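Long-range contacts in putative hyaluronoglucosaminidase (Clostridium perfringens, PDB 6PWI), which probably acts as a family 84 hexosaminidase, this chain being the portion with the family-20-type domain 2, the catalytic barrel and a following helical region: residues E62-A67 with K142-A147; D108-D113 with V136-G141; V366-V371 with N483-S488; F388-W393 with V422-Q427. All coordinates share one frame; numbering follows the deposited sequence. Where two conformers were deposited one is given.

Contact 1 of 4, residues E62-A67 with K142-A147. With EDO (1,2-ethanediol), chain I.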
loop_
_atom_site.group_PDB
_atom_site.type_symbol
_atom_site.label_atom_id
_atom_site.label_comp_id
_atom_site.label_asym_id
_atom_site.label_seq_id
_atom_site.Cartn_x
_atom_site.Cartn_y
_atom_site.Cartn_z
ATOM N N GLU A 62 -13.016 -29.104 -4.736
ATOM C CA GLU A 62 -11.752 -29.667 -5.186
ATOM C C GLU A 62 -10.841 -28.584 -5.766
ATOM O O GLU A 62 -9.624 -28.755 -5.782
ATOM C CB GLU A 62 -12.014 -30.790 -6.195
ATOM C CG GLU A 62 -12.651 -32.021 -5.575
ATOM C CD GLU A 62 -11.764 -32.791 -4.609
ATOM O OE1 GLU A 62 -10.562 -32.944 -4.910
ATOM O OE2 GLU A 62 -12.271 -33.240 -3.558
ATOM N N GLY A 63 -11.429 -27.478 -6.237
ATOM C CA GLY A 63 -10.674 -26.410 -6.874
ATOM C C GLY A 63 -9.977 -25.465 -5.890
ATOM O O GLY A 63 -9.169 -24.636 -6.312
ATOM N N ILE A 64 -10.300 -25.589 -4.592
ATOM C CA ILE A 64 -9.784 -24.716 -3.547
ATOM C C ILE A 64 -8.387 -25.194 -3.138
ATOM O O ILE A 64 -8.205 -26.366 -2.808
ATOM C CB ILE A 64 -10.779 -24.672 -2.364
ATOM C CG1 ILE A 64 -12.197 -24.256 -2.784
ATOM C CG2 ILE A 64 -10.252 -23.828 -1.215
ATOM C CD1 ILE A 64 -12.286 -22.994 -3.618
ATOM N N ASP A 65 -7.393 -24.289 -3.175
ATOM C CA ASP A 65 -5.997 -24.659 -2.959
ATOM C C ASP A 65 -5.644 -24.594 -1.475
ATOM O O ASP A 65 -6.462 -24.164 -0.660
ATOM C CB ASP A 65 -5.033 -23.865 -3.849
ATOM C CG ASP A 65 -4.893 -22.378 -3.534
ATOM O OD1 ASP A 65 -5.252 -21.958 -2.405
ATOM O OD2 ASP A 65 -4.415 -21.636 -4.430
ATOM N N GLU A 66 -4.418 -25.018 -1.137
ATOM C CA GLU A 66 -4.020 -25.163 0.255
ATOM C C GLU A 66 -4.001 -23.803 0.955
ATOM O O GLU A 66 -4.430 -23.694 2.105
ATOM C CB GLU A 66 -2.694 -25.912 0.401
ATOM C CG GLU A 66 -2.839 -27.428 0.329
ATOM C CD GLU A 66 -3.673 -28.120 1.406
ATOM O OE1 GLU A 66 -3.362 -27.946 2.610
ATOM O OE2 GLU A 66 -4.636 -28.847 1.041
ATOM N N ALA A 67 -3.506 -22.775 0.253
ATOM C CA ALA A 67 -3.417 -21.436 0.816
ATOM C C ALA A 67 -4.807 -20.929 1.205
ATOM O O ALA A 67 -4.964 -20.253 2.220
ATOM C CB ALA A 67 -2.723 -20.506 -0.152
ATOM N N LYS A 142 -14.806 -16.759 -8.518
ATOM C CA LYS A 142 -14.625 -17.134 -9.914
ATOM C C LYS A 142 -13.456 -18.106 -10.029
ATOM O O LYS A 142 -13.383 -18.877 -10.982
ATOM C CB LYS A 142 -14.435 -15.907 -10.808
ATOM C CG LYS A 142 -13.164 -15.103 -10.573
ATOM C CD LYS A 142 -13.040 -13.906 -11.498
ATOM C CE LYS A 142 -13.019 -14.272 -12.969
ATOM N NZ LYS A 142 -13.203 -13.081 -13.828
ATOM N N ASN A 143 -12.562 -18.064 -9.036
ATOM C CA ASN A 143 -11.451 -18.993 -8.923
ATOM C C ASN A 143 -11.017 -19.035 -7.460
ATOM O O ASN A 143 -11.612 -18.362 -6.618
ATOM C CB ASN A 143 -10.304 -18.608 -9.859
ATOM C CG ASN A 143 -9.932 -17.145 -9.730
ATOM O OD1 ASN A 143 -9.739 -16.643 -8.621
ATOM N ND2 ASN A 143 -9.857 -16.446 -10.853
ATOM N N THR A 144 -9.962 -19.812 -7.178
ATOM C CA THR A 144 -9.500 -20.012 -5.812
ATOM C C THR A 144 -9.002 -18.694 -5.205
ATOM O O THR A 144 -9.292 -18.403 -4.041
ATOM C CB THR A 144 -8.552 -21.217 -5.705
ATOM O OG1 THR A 144 -8.475 -21.606 -4.332
ATOM C CG2 THR A 144 -7.171 -20.967 -6.272
ATOM N N ASP A 145 -8.269 -17.899 -6.003
ATOM C CA ASP A 145 -7.780 -16.594 -5.577
ATOM C C ASP A 145 -8.936 -15.728 -5.067
ATOM O O ASP A 145 -8.827 -15.106 -4.010
ATOM C CB ASP A 145 -7.015 -15.879 -6.696
ATOM C CG ASP A 145 -5.671 -16.494 -7.057
ATOM O OD1 ASP A 145 -5.123 -17.261 -6.239
ATOM O OD2 ASP A 145 -5.174 -16.188 -8.154
ATOM N N SER A 146 -10.045 -15.702 -5.820
ATOM C CA SER A 146 -11.214 -14.908 -5.467
ATOM C C SER A 146 -11.927 -15.474 -4.241
ATOM O O SER A 146 -12.479 -14.719 -3.441
ATOM C CB SER A 146 -12.145 -14.789 -6.629
ATOM O OG SER A 146 -11.458 -14.256 -7.749
ATOM N N ALA A 147 -11.914 -16.806 -4.095
ATOM C CA ALA A 147 -12.487 -17.409 -2.903
ATOM C C ALA A 147 -11.713 -16.919 -1.683
ATOM O O ALA A 147 -12.310 -16.567 -0.670
ATOM C CB ALA A 147 -12.502 -18.920 -3.002
HETATM C C1 EDO I . -9.165 -11.660 -14.504
HETATM O O1 EDO I . -10.533 -11.428 -14.767
HETATM C C2 EDO I . -8.950 -11.847 -13.054
HETATM O O2 EDO I . -10.154 -12.187 -12.394
#

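Contact 2 of 4, residues D108-D113 with V136-G141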
loop_
_atom_site.group_PDB
_atom_site.type_symbol
_atom_site.label_atom_id
_atom_site.label_comp_id
_atom_site.label_asym_id
_atom_site.label_seq_id
_atom_site.Cartn_x
_atom_site.Cartn_y
_atom_site.Cartn_z
ATOM N N ASP A 108 -20.926 -24.871 -5.499
ATOM C CA ASP A 108 -21.514 -24.277 -6.686
ATOM C C ASP A 108 -22.994 -24.649 -6.734
ATOM O O ASP A 108 -23.847 -23.799 -6.995
ATOM C CB ASP A 108 -20.756 -24.675 -7.958
ATOM C CG ASP A 108 -21.300 -24.030 -9.227
ATOM O OD1 ASP A 108 -21.750 -22.865 -9.158
ATOM O OD2 ASP A 108 -21.277 -24.693 -10.280
ATOM N N LYS A 109 -23.275 -25.927 -6.446
ATOM C CA LYS A 109 -24.622 -26.473 -6.448
ATOM C C LYS A 109 -25.488 -25.730 -5.434
ATOM O O LYS A 109 -26.603 -25.324 -5.753
ATOM C CB LYS A 109 -24.561 -27.970 -6.132
ATOM C CG LYS A 109 -25.833 -28.749 -6.416
ATOM C CD LYS A 109 -25.585 -30.234 -6.573
ATOM C CE LYS A 109 -26.798 -30.973 -7.100
ATOM N NZ LYS A 109 -27.929 -30.863 -6.149
ATOM N N TYR A 110 -24.963 -25.552 -4.214
ATOM C CA TYR A 110 -25.703 -24.876 -3.158
ATOM C C TYR A 110 -26.139 -23.483 -3.615
ATOM O O TYR A 110 -27.264 -23.079 -3.345
ATOM C CB TYR A 110 -24.922 -24.878 -1.840
ATOM C CG TYR A 110 -25.404 -23.862 -0.835
ATOM C CD1 TYR A 110 -26.433 -24.149 0.054
ATOM C CD2 TYR A 110 -24.838 -22.594 -0.786
ATOM C CE1 TYR A 110 -26.885 -23.204 0.964
ATOM C CE2 TYR A 110 -25.278 -21.639 0.113
ATOM C CZ TYR A 110 -26.304 -21.946 0.988
ATOM O OH TYR A 110 -26.721 -20.992 1.866
ATOM N N PHE A 111 -25.256 -22.755 -4.312
ATOM C CA PHE A 111 -25.577 -21.404 -4.750
ATOM C C PHE A 111 -26.626 -21.430 -5.855
ATOM O O PHE A 111 -27.551 -20.627 -5.843
ATOM C CB PHE A 111 -24.332 -20.629 -5.186
ATOM C CG PHE A 111 -23.604 -19.939 -4.061
ATOM C CD1 PHE A 111 -23.886 -18.621 -3.739
ATOM C CD2 PHE A 111 -22.642 -20.610 -3.322
ATOM C CE1 PHE A 111 -23.218 -17.990 -2.700
ATOM C CE2 PHE A 111 -21.975 -19.978 -2.284
ATOM C CZ PHE A 111 -22.265 -18.669 -1.974
ATOM N N THR A 112 -26.469 -22.355 -6.806
ATOM C CA THR A 112 -27.425 -22.530 -7.888
ATOM C C THR A 112 -28.804 -22.909 -7.342
ATOM O O THR A 112 -29.800 -22.276 -7.683
ATOM C CB THR A 112 -26.910 -23.559 -8.902
ATOM O OG1 THR A 112 -25.733 -22.998 -9.487
ATOM C CG2 THR A 112 -27.926 -23.893 -9.975
ATOM N N ASP A 113 -28.844 -23.944 -6.492
ATOM C CA ASP A 113 -30.084 -24.552 -6.036
ATOM C C ASP A 113 -30.862 -23.579 -5.154
ATOM O O ASP A 113 -32.087 -23.632 -5.127
ATOM C CB ASP A 113 -29.837 -25.857 -5.272
ATOM C CG ASP A 113 -29.521 -27.066 -6.142
ATOM O OD1 ASP A 113 -29.579 -26.946 -7.390
ATOM O OD2 ASP A 113 -29.209 -28.126 -5.559
ATOM N N VAL A 136 -25.490 -21.663 7.248
ATOM C CA VAL A 136 -24.562 -21.735 6.126
ATOM C C VAL A 136 -23.796 -20.418 5.985
ATOM O O VAL A 136 -24.396 -19.361 5.780
ATOM C CB VAL A 136 -25.270 -22.098 4.805
ATOM C CG1 VAL A 136 -24.262 -22.396 3.704
ATOM C CG2 VAL A 136 -26.242 -23.257 4.968
ATOM N N ILE A 137 -22.464 -20.504 6.083
ATOM C CA ILE A 137 -21.597 -19.408 5.674
ATOM C C ILE A 137 -20.836 -19.862 4.431
ATOM O O ILE A 137 -20.017 -20.776 4.504
ATOM C CB ILE A 137 -20.655 -18.969 6.814
ATOM C CG1 ILE A 137 -21.440 -18.492 8.037
ATOM C CG2 ILE A 137 -19.669 -17.913 6.340
ATOM C CD1 ILE A 137 -20.595 -18.331 9.282
ATOM N N ALA A 138 -21.127 -19.222 3.294
ATOM C CA ALA A 138 -20.622 -19.704 2.018
ATOM C C ALA A 138 -19.821 -18.622 1.289
ATOM O O ALA A 138 -20.082 -17.427 1.433
ATOM C CB ALA A 138 -21.768 -20.221 1.174
ATOM N N VAL A 139 -18.844 -19.074 0.497
ATOM C CA VAL A 139 -18.093 -18.217 -0.404
ATOM C C VAL A 139 -18.021 -18.919 -1.754
ATOM O O VAL A 139 -17.618 -20.080 -1.833
ATOM C CB VAL A 139 -16.676 -17.926 0.129
ATOM C CG1 VAL A 139 -15.826 -17.177 -0.885
ATOM C CG2 VAL A 139 -16.697 -17.194 1.461
ATOM N N LEU A 140 -18.409 -18.200 -2.809
ATOM C CA LEU A 140 -18.228 -18.681 -4.166
ATOM C C LEU A 140 -17.395 -17.650 -4.919
ATOM O O LEU A 140 -17.807 -16.497 -5.036
ATOM C CB LEU A 140 -19.602 -18.868 -4.818
ATOM C CG LEU A 140 -19.605 -19.652 -6.130
ATOM C CD1 LEU A 140 -19.310 -21.123 -5.885
ATOM C CD2 LEU A 140 -20.931 -19.499 -6.855
ATOM N N GLY A 141 -16.219 -18.068 -5.400
ATOM C CA GLY A 141 -15.360 -17.185 -6.174
ATOM C C GLY A 141 -15.262 -17.647 -7.625
ATOM O O GLY A 141 -15.593 -18.792 -7.926
HETATM O O HOH W 1 -25.131 -19.170 2.986
#

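Contact 3 of 4, residues V366-V371 with N483-S488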
loop_
_atom_site.group_PDB
_atom_site.type_symbol
_atom_site.label_atom_id
_atom_site.label_comp_id
_atom_site.label_asym_id
_atom_site.label_seq_id
_atom_site.Cartn_x
_atom_site.Cartn_y
_atom_site.Cartn_z
ATOM N N VAL A 366 4.431 12.916 -15.308
ATOM C CA VAL A 366 5.779 13.183 -14.821
ATOM C C VAL A 366 6.172 12.012 -13.924
ATOM O O VAL A 366 5.370 11.099 -13.740
ATOM C CB VAL A 366 5.850 14.511 -14.037
ATOM C CG1 VAL A 366 5.597 15.721 -14.922
ATOM C CG2 VAL A 366 4.918 14.516 -12.825
ATOM N N ILE A 367 7.382 12.065 -13.349
ATOM C CA ILE A 367 7.879 10.995 -12.499
ATOM C C ILE A 367 6.973 10.832 -11.281
ATOM O O ILE A 367 6.603 9.711 -10.943
ATOM C CB ILE A 367 9.363 11.197 -12.125
ATOM C CG1 ILE A 367 10.249 11.168 -13.379
ATOM C CG2 ILE A 367 9.815 10.165 -11.094
ATOM C CD1 ILE A 367 11.718 11.463 -13.133
ATOM N N LEU A 368 6.614 11.939 -10.621
ATOM C CA LEU A 368 5.683 11.856 -9.502
ATOM C C LEU A 368 4.276 12.209 -9.984
ATOM O O LEU A 368 3.645 13.119 -9.455
ATOM C CB LEU A 368 6.122 12.785 -8.361
ATOM C CG LEU A 368 7.599 12.747 -7.956
ATOM C CD1 LEU A 368 7.868 13.756 -6.851
ATOM C CD2 LEU A 368 8.028 11.359 -7.506
ATOM N N GLY A 369 3.783 11.480 -10.991
ATOM C CA GLY A 369 2.492 11.781 -11.587
ATOM C C GLY A 369 1.326 11.490 -10.641
ATOM O O GLY A 369 1.389 10.583 -9.810
ATOM N N TYR A 370 0.261 12.283 -10.778
ATOM C CA TYR A 370 -0.998 11.989 -10.115
ATOM C C TYR A 370 -1.765 10.988 -10.976
ATOM O O TYR A 370 -1.433 10.801 -12.147
ATOM C CB TYR A 370 -1.801 13.281 -9.926
ATOM C CG TYR A 370 -1.421 14.162 -8.756
ATOM C CD1 TYR A 370 -2.371 14.532 -7.813
ATOM C CD2 TYR A 370 -0.131 14.663 -8.603
ATOM C CE1 TYR A 370 -2.053 15.360 -6.747
ATOM C CE2 TYR A 370 0.206 15.490 -7.540
ATOM C CZ TYR A 370 -0.761 15.837 -6.609
ATOM O OH TYR A 370 -0.457 16.651 -5.557
ATOM N N VAL A 371 -2.790 10.351 -10.400
ATOM C CA VAL A 371 -3.675 9.500 -11.180
ATOM C C VAL A 371 -4.718 10.377 -11.862
ATOM O O VAL A 371 -5.581 10.931 -11.187
ATOM C CB VAL A 371 -4.373 8.434 -10.318
ATOM C CG1 VAL A 371 -5.316 7.597 -11.170
ATOM C CG2 VAL A 371 -3.376 7.549 -9.588
ATOM N N ASN A 483 11.158 19.649 -2.701
ATOM C CA ASN A 483 11.776 18.572 -3.454
ATOM C C ASN A 483 11.889 19.011 -4.912
ATOM O O ASN A 483 11.137 19.882 -5.347
ATOM C CB ASN A 483 11.018 17.250 -3.301
ATOM C CG ASN A 483 9.572 17.342 -3.742
ATOM O OD1 ASN A 483 9.275 17.364 -4.935
ATOM N ND2 ASN A 483 8.664 17.405 -2.782
ATOM N N TRP A 484 12.801 18.374 -5.656
ATOM C CA TRP A 484 13.174 18.818 -6.991
ATOM C C TRP A 484 12.062 18.568 -8.012
ATOM O O TRP A 484 12.014 19.242 -9.037
ATOM C CB TRP A 484 14.533 18.234 -7.409
ATOM C CG TRP A 484 15.698 18.972 -6.816
ATOM C CD1 TRP A 484 16.221 20.160 -7.241
ATOM C CD2 TRP A 484 16.478 18.583 -5.669
ATOM N NE1 TRP A 484 17.272 20.533 -6.447
ATOM C CE2 TRP A 484 17.452 19.587 -5.472
ATOM C CE3 TRP A 484 16.455 17.491 -4.795
ATOM C CZ2 TRP A 484 18.388 19.522 -4.440
ATOM C CZ3 TRP A 484 17.375 17.428 -3.772
ATOM C CH2 TRP A 484 18.330 18.431 -3.601
ATOM N N HIS A 485 11.155 17.626 -7.720
ATOM C CA HIS A 485 10.032 17.360 -8.607
ATOM C C HIS A 485 8.886 18.344 -8.378
ATOM O O HIS A 485 8.127 18.621 -9.295
ATOM C CB HIS A 485 9.585 15.895 -8.524
ATOM C CG HIS A 485 10.670 14.929 -8.869
ATOM N ND1 HIS A 485 11.224 14.860 -10.141
ATOM C CD2 HIS A 485 11.320 14.015 -8.114
ATOM C CE1 HIS A 485 12.167 13.938 -10.153
ATOM N NE2 HIS A 485 12.239 13.396 -8.918
ATOM N N GLY A 486 8.747 18.854 -7.153
ATOM C CA GLY A 486 7.760 19.888 -6.880
ATOM C C GLY A 486 6.429 19.317 -6.393
ATOM O O GLY A 486 5.381 19.944 -6.560
ATOM N N LEU A 487 6.490 18.124 -5.789
ATOM C CA LEU A 487 5.311 17.509 -5.215
ATOM C C LEU A 487 5.027 18.176 -3.875
ATOM O O LEU A 487 5.939 18.380 -3.075
ATOM C CB LEU A 487 5.558 16.008 -5.049
ATOM C CG LEU A 487 4.376 15.208 -4.502
ATOM C CD1 LEU A 487 3.226 15.157 -5.500
ATOM C CD2 LEU A 487 4.810 13.803 -4.107
ATOM N N SER A 488 3.753 18.516 -3.656
ATOM C CA SER A 488 3.322 19.226 -2.465
ATOM C C SER A 488 2.011 18.607 -2.004
ATOM O O SER A 488 1.055 18.578 -2.776
ATOM C CB SER A 488 3.143 20.701 -2.767
ATOM O OG SER A 488 2.586 21.398 -1.659
HETATM O O HOH W 2 1.727 18.589 -5.678
#

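Contact 4 of 4, residues F388-W393 with V422-Q427. With EDO (1,2-ethanediol), chain H.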
loop_
_atom_site.group_PDB
_atom_site.type_symbol
_atom_site.label_atom_id
_atom_site.label_comp_id
_atom_site.label_asym_id
_atom_site.label_seq_id
_atom_site.Cartn_x
_atom_site.Cartn_y
_atom_site.Cartn_z
ATOM N N PHE A 388 -0.718 0.197 -16.640
ATOM C CA PHE A 388 -0.591 -0.264 -15.270
ATOM C C PHE A 388 0.189 0.813 -14.516
ATOM O O PHE A 388 1.344 1.087 -14.840
ATOM C CB PHE A 388 0.040 -1.664 -15.267
ATOM C CG PHE A 388 0.357 -2.286 -13.926
ATOM C CD1 PHE A 388 -0.298 -1.890 -12.764
ATOM C CD2 PHE A 388 1.293 -3.305 -13.832
ATOM C CE1 PHE A 388 -0.004 -2.474 -11.540
ATOM C CE2 PHE A 388 1.578 -3.899 -12.611
ATOM C CZ PHE A 388 0.936 -3.477 -11.466
ATOM N N MET A 389 -0.470 1.447 -13.538
ATOM C CA MET A 389 0.046 2.646 -12.899
ATOM C C MET A 389 1.091 2.270 -11.850
ATOM O O MET A 389 0.829 1.441 -10.979
ATOM C CB MET A 389 -1.100 3.420 -12.237
ATOM C CG MET A 389 -0.644 4.496 -11.270
ATOM S SD MET A 389 -0.221 5.990 -12.168
ATOM C CE MET A 389 0.045 7.144 -10.822
ATOM N N TRP A 390 2.276 2.880 -11.969
ATOM C CA TRP A 390 3.305 2.884 -10.939
ATOM C C TRP A 390 3.221 4.225 -10.210
ATOM O O TRP A 390 3.528 5.266 -10.796
ATOM C CB TRP A 390 4.678 2.661 -11.595
ATOM C CG TRP A 390 5.907 2.829 -10.743
ATOM C CD1 TRP A 390 6.121 3.737 -9.740
ATOM C CD2 TRP A 390 7.141 2.091 -10.870
ATOM N NE1 TRP A 390 7.378 3.590 -9.214
ATOM C CE2 TRP A 390 8.030 2.590 -9.889
ATOM C CE3 TRP A 390 7.573 1.048 -11.701
ATOM C CZ2 TRP A 390 9.322 2.086 -9.727
ATOM C CZ3 TRP A 390 8.854 0.558 -11.546
ATOM C CH2 TRP A 390 9.718 1.072 -10.573
ATOM N N LEU A 391 2.769 4.197 -8.946
ATOM C CA LEU A 391 2.566 5.423 -8.191
ATOM C C LEU A 391 3.789 5.726 -7.331
ATOM O O LEU A 391 4.104 4.990 -6.398
ATOM C CB LEU A 391 1.304 5.304 -7.332
ATOM C CG LEU A 391 0.969 6.552 -6.516
ATOM C CD1 LEU A 391 0.653 7.726 -7.424
ATOM C CD2 LEU A 391 -0.188 6.294 -5.568
ATOM N N ASN A 392 4.455 6.839 -7.650
ATOM C CA ASN A 392 5.626 7.283 -6.916
ATOM C C ASN A 392 5.202 8.068 -5.675
ATOM O O ASN A 392 5.522 9.248 -5.540
ATOM C CB ASN A 392 6.584 8.066 -7.817
ATOM C CG ASN A 392 7.577 7.159 -8.510
ATOM O OD1 ASN A 392 8.070 6.209 -7.906
ATOM N ND2 ASN A 392 7.866 7.431 -9.774
ATOM N N TRP A 393 4.468 7.393 -4.786
ATOM C CA TRP A 393 4.126 7.868 -3.456
ATOM C C TRP A 393 3.818 6.634 -2.619
ATOM O O TRP A 393 3.107 5.748 -3.089
ATOM C CB TRP A 393 2.912 8.807 -3.496
ATOM C CG TRP A 393 2.374 9.160 -2.142
ATOM C CD1 TRP A 393 2.834 10.133 -1.301
ATOM C CD2 TRP A 393 1.275 8.537 -1.453
ATOM N NE1 TRP A 393 2.103 10.162 -0.142
ATOM C CE2 TRP A 393 1.133 9.196 -0.208
ATOM C CE3 TRP A 393 0.388 7.502 -1.768
ATOM C CZ2 TRP A 393 0.144 8.849 0.716
ATOM C CZ3 TRP A 393 -0.586 7.159 -0.854
ATOM C CH2 TRP A 393 -0.708 7.822 0.368
ATOM N N VAL A 422 0.277 0.090 -8.367
ATOM C CA VAL A 422 1.173 -0.275 -7.281
ATOM C C VAL A 422 1.776 0.995 -6.689
ATOM O O VAL A 422 2.016 1.959 -7.410
ATOM C CB VAL A 422 2.262 -1.275 -7.715
ATOM C CG1 VAL A 422 1.676 -2.634 -8.058
ATOM C CG2 VAL A 422 3.132 -0.753 -8.845
ATOM N N THR A 423 2.000 0.982 -5.373
ATOM C CA THR A 423 2.652 2.076 -4.671
ATOM C C THR A 423 4.143 1.784 -4.508
ATOM O O THR A 423 4.537 0.698 -4.098
ATOM C CB THR A 423 1.987 2.352 -3.315
ATOM O OG1 THR A 423 2.877 3.176 -2.567
ATOM C CG2 THR A 423 1.721 1.110 -2.495
ATOM N N ASN A 424 4.975 2.773 -4.834
ATOM C CA ASN A 424 6.406 2.704 -4.578
ATOM C C ASN A 424 6.661 3.386 -3.233
ATOM O O ASN A 424 6.654 4.611 -3.154
ATOM C CB ASN A 424 7.177 3.336 -5.742
ATOM C CG ASN A 424 8.680 3.313 -5.575
ATOM O OD1 ASN A 424 9.215 2.419 -4.930
ATOM N ND2 ASN A 424 9.371 4.279 -6.162
ATOM N N PRO A 425 6.805 2.638 -2.115
ATOM C CA PRO A 425 6.795 3.237 -0.779
ATOM C C PRO A 425 8.165 3.702 -0.296
ATOM O O PRO A 425 9.116 3.738 -1.078
ATOM C CB PRO A 425 6.247 2.104 0.104
ATOM C CG PRO A 425 5.950 0.959 -0.856
ATOM C CD PRO A 425 6.867 1.175 -2.043
ATOM N N MET A 426 8.233 4.058 0.998
ATOM C CA MET A 426 9.418 4.612 1.640
ATOM C C MET A 426 10.382 3.489 2.008
ATOM O O MET A 426 9.992 2.329 2.073
ATOM C CB MET A 426 9.040 5.326 2.938
ATOM C CG MET A 426 8.053 6.451 2.767
ATOM S SD MET A 426 7.577 7.103 4.389
ATOM C CE MET A 426 6.099 6.134 4.698
ATOM N N GLN A 427 11.630 3.849 2.310
ATOM C CA GLN A 427 12.557 2.869 2.854
ATOM C C GLN A 427 12.110 2.458 4.258
ATOM O O GLN A 427 12.584 1.459 4.796
ATOM C CB GLN A 427 13.991 3.395 2.811
ATOM C CG GLN A 427 14.270 4.484 3.831
ATOM C CD GLN A 427 15.732 4.845 3.893
ATOM O OE1 GLN A 427 16.493 4.640 2.942
ATOM N NE2 GLN A 427 16.137 5.394 5.027
HETATM C C1 EDO H . 10.432 3.906 -13.307
HETATM O O1 EDO H . 11.641 3.270 -12.908
HETATM C C2 EDO H . 9.568 4.363 -12.184
HETATM O O2 EDO H . 10.102 5.360 -11.301
#

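Contact 1 of 4, residues E62-A67 with K142-A147
Asp65 and Thr144 meet where two helices of the mixed alpha/beta domain, the family-20-type domain 2, begin beside each other. Each helix has an N-cap residue just ahead of it: Asp65, whose side chain caps a backbone N just past the segment, before helix 66-78, and Asn143 before helix 144-158.

One hydrogen bond crosses the contact. Asp65 N donates to Thr144 OG1 at 3.1 Å, with an N-H...O angle of 159°. The Thr144 hydroxyl stands anti to its own backbone N (chi1 -162°), which turns OG1 to the Asp65 amide and brings CG2 to 3.4 Å from Asp65 OD2. OG1 is also hydrogen-bonded to Thr68 OG1, which in turn bonds Asp65 OD1, so hydroxyls and carboxylate form a small network over the first turn of helix 66-78.

The other cap is internal to its segment. Asn143 OD1 is gripped twice, by Ser146 N at 3.0 Å, almost in line with the carbonyl, and by Ser146 OG from well above the carbonyl plane.

Two carboxylates have a common partner. Asp65 OD2 and Asp145 OD1 lie 4.8 Å apart, and both form salt bridges with Lys248, just after helix 231-247 of the barrel, which would offset their repulsion and joins this edge to the next domain.

Apolar packing is slight and rests on Ile98 of strand 94-100: Ile64 CD1 reaches within 4.1 Å of Ala147 CB.

Contact 2 of 4, residues D108-D113 with V136-G141
On one side of helix 106-114, Tyr110 packs onto Val136 and Ala138, Phe111 onto Ala138 and Leu140, and Asp108 onto Leu140, the residues of strand 136-141 that point to the helix. The helix lies across the strand: the axes of segments 108-113 and 136-141 approach to 9.2 Å and cross at -100°. This is a helix covering the mixed sheet of an alpha/beta domain.

One apolar interaction has a defined geometry, a CH-pi contact. Leu140 CB sits over one face of the Phe111 ring, 3.8 Å from its centroid and 18° off the normal, displaced to the rim. Leu140 CD2 runs back along the Phe111 side chain to CG, while CD1 lies 3.9 Å from Asp108 CA. Ala138 CB comes obliquely to the far part of the same ring, 3.5 Å from Phe111 CE2, and Tyr110 CE2 lies 3.9 Å from that same CB. Tyr110 and Val136 reach toward each other from opposing elements, CG1 of Val136 lying 3.4 Å from Tyr110 CZ.

Polar chemistry is indirect. A water bridges Tyr110 OH, at 2.7 Å, and Val136 O, to which it donates at 2.9 Å. Asp108 turns its carboxylate to the loop before the helix, where OD2 accepts from Glu104 N.

With no direct hydrogen bond between helix and strand, their fit depends on buried apolar surface, and the water supplies the polar link at the tyrosine end.

Contact 3 of 4, residues V366-V371 with N483-S488
Leu368 is the middle of this contact: its CD1 touches both CB and CG of His485 and, in a direction roughly perpendicular to that, Leu487 CB at 3.7 Å, the Leu368 and His485 side chains meeting at about a right angle. Flanking it, Ile367 CD1 approaches the His485 ring obliquely, 3.9 Å from CE1. At the other end Leu487, its CG anti to the backbone N (chi1 -178°), puts CD1 3.7 Å from Tyr370 CE2, again obliquely to the ring. No direct hydrogen bond joins the segments, but a water spans the Tyr370 end, 2.9 Å from Tyr370 OH and accepting from Ser488 N at 2.9 Å.

Behind His485 and Leu487 stands an Asx motif that shapes their loop. Asn483 OD1 accepts from Leu487 N at 3.0 Å, in the carbonyl plane and on a lone pair, and from Gly486 N, tilted 32° from that plane. Asn483 ND2 returns a bond to Leu487 O at 2.9 Å, so the amide is clamped at both ends, and ND2 also bonds Pro480 O. Gly486, at phi 93°, makes the turn between the two packing residues.

Further out, the partners belong to different parts of the fold. Residues 366-371 follow barrel strand 359-362, and Thr363, just past its end, bonds Val366 O through OG1; residues 483-488 lead from helix 467-475 to helix 496-507, and Ser488 OG bonds Arg611 NH1.

Contact 4 of 4, residues F388-W393 with V422-Q427
Asn392 OD1 is gripped by two donors from different directions. Asn424 ND2 comes nearly along the C=O axis at 2.9 Å, while Trp390 NE1, at 3.0 Å, stands 55° out of the carbonyl plane. Asn392 ND2 bonds Ile367 O, so both ends of this buried amide are held, a pattern consistent with its modelled orientation. The Asn392 and Asn424 side chains run the same way, their amide planes 59° apart.

Behind them the strands pair in parallel, Trp390 with Val422 and Leu391 with Thr423. Val422 N donates to Met389 O, Leu391 N to Val422 O at 2.8 Å, and Asn424 N to Leu391 O at 2.8 Å. Beyond the ladder Asn392 centres an inverse gamma turn, and Thr423 OG1 donates to Trp393 O.

A 1,2-ethanediol places C2 over the Trp390 ring; Trp390 is about 10 Å, side chain to side chain, from Asp299, the predicted proton donor, consistent with a place near the active site.

These are the last two strands of the (beta/alpha)8 barrel: 387-391 lies between 359-362 and 418-423, and the latter closes the barrel on 179-184. Val422 packs on Ile183 and Met361, whereas Leu391 and Thr423 meet Ile439 of helix 433-444.

Contacts 1 and 2 share the small alpha/beta domain and touch, Ala147 O packing on Val139 CG1; strand 136-141 is followed after two residues by helix 144-158. Contact 2 is buried and almost wholly apolar; contact 1, at a partly exposed edge, relies instead on caps, a hydroxyl and charges. Contacts 3 and 4 form a second pair, centres 12 Å apart, joined by packing of Leu368 on Asn392 and of Val371 on Met389. Contact 4 is barrel core, knit by backbone bonds and buried amides, while contact 3 is a partly buried loop-to-loop contact with apolar packing and a bridging water. The two pairs do not touch, contacts 1 and 4 remaining about 14 Å apart at their nearest atoms.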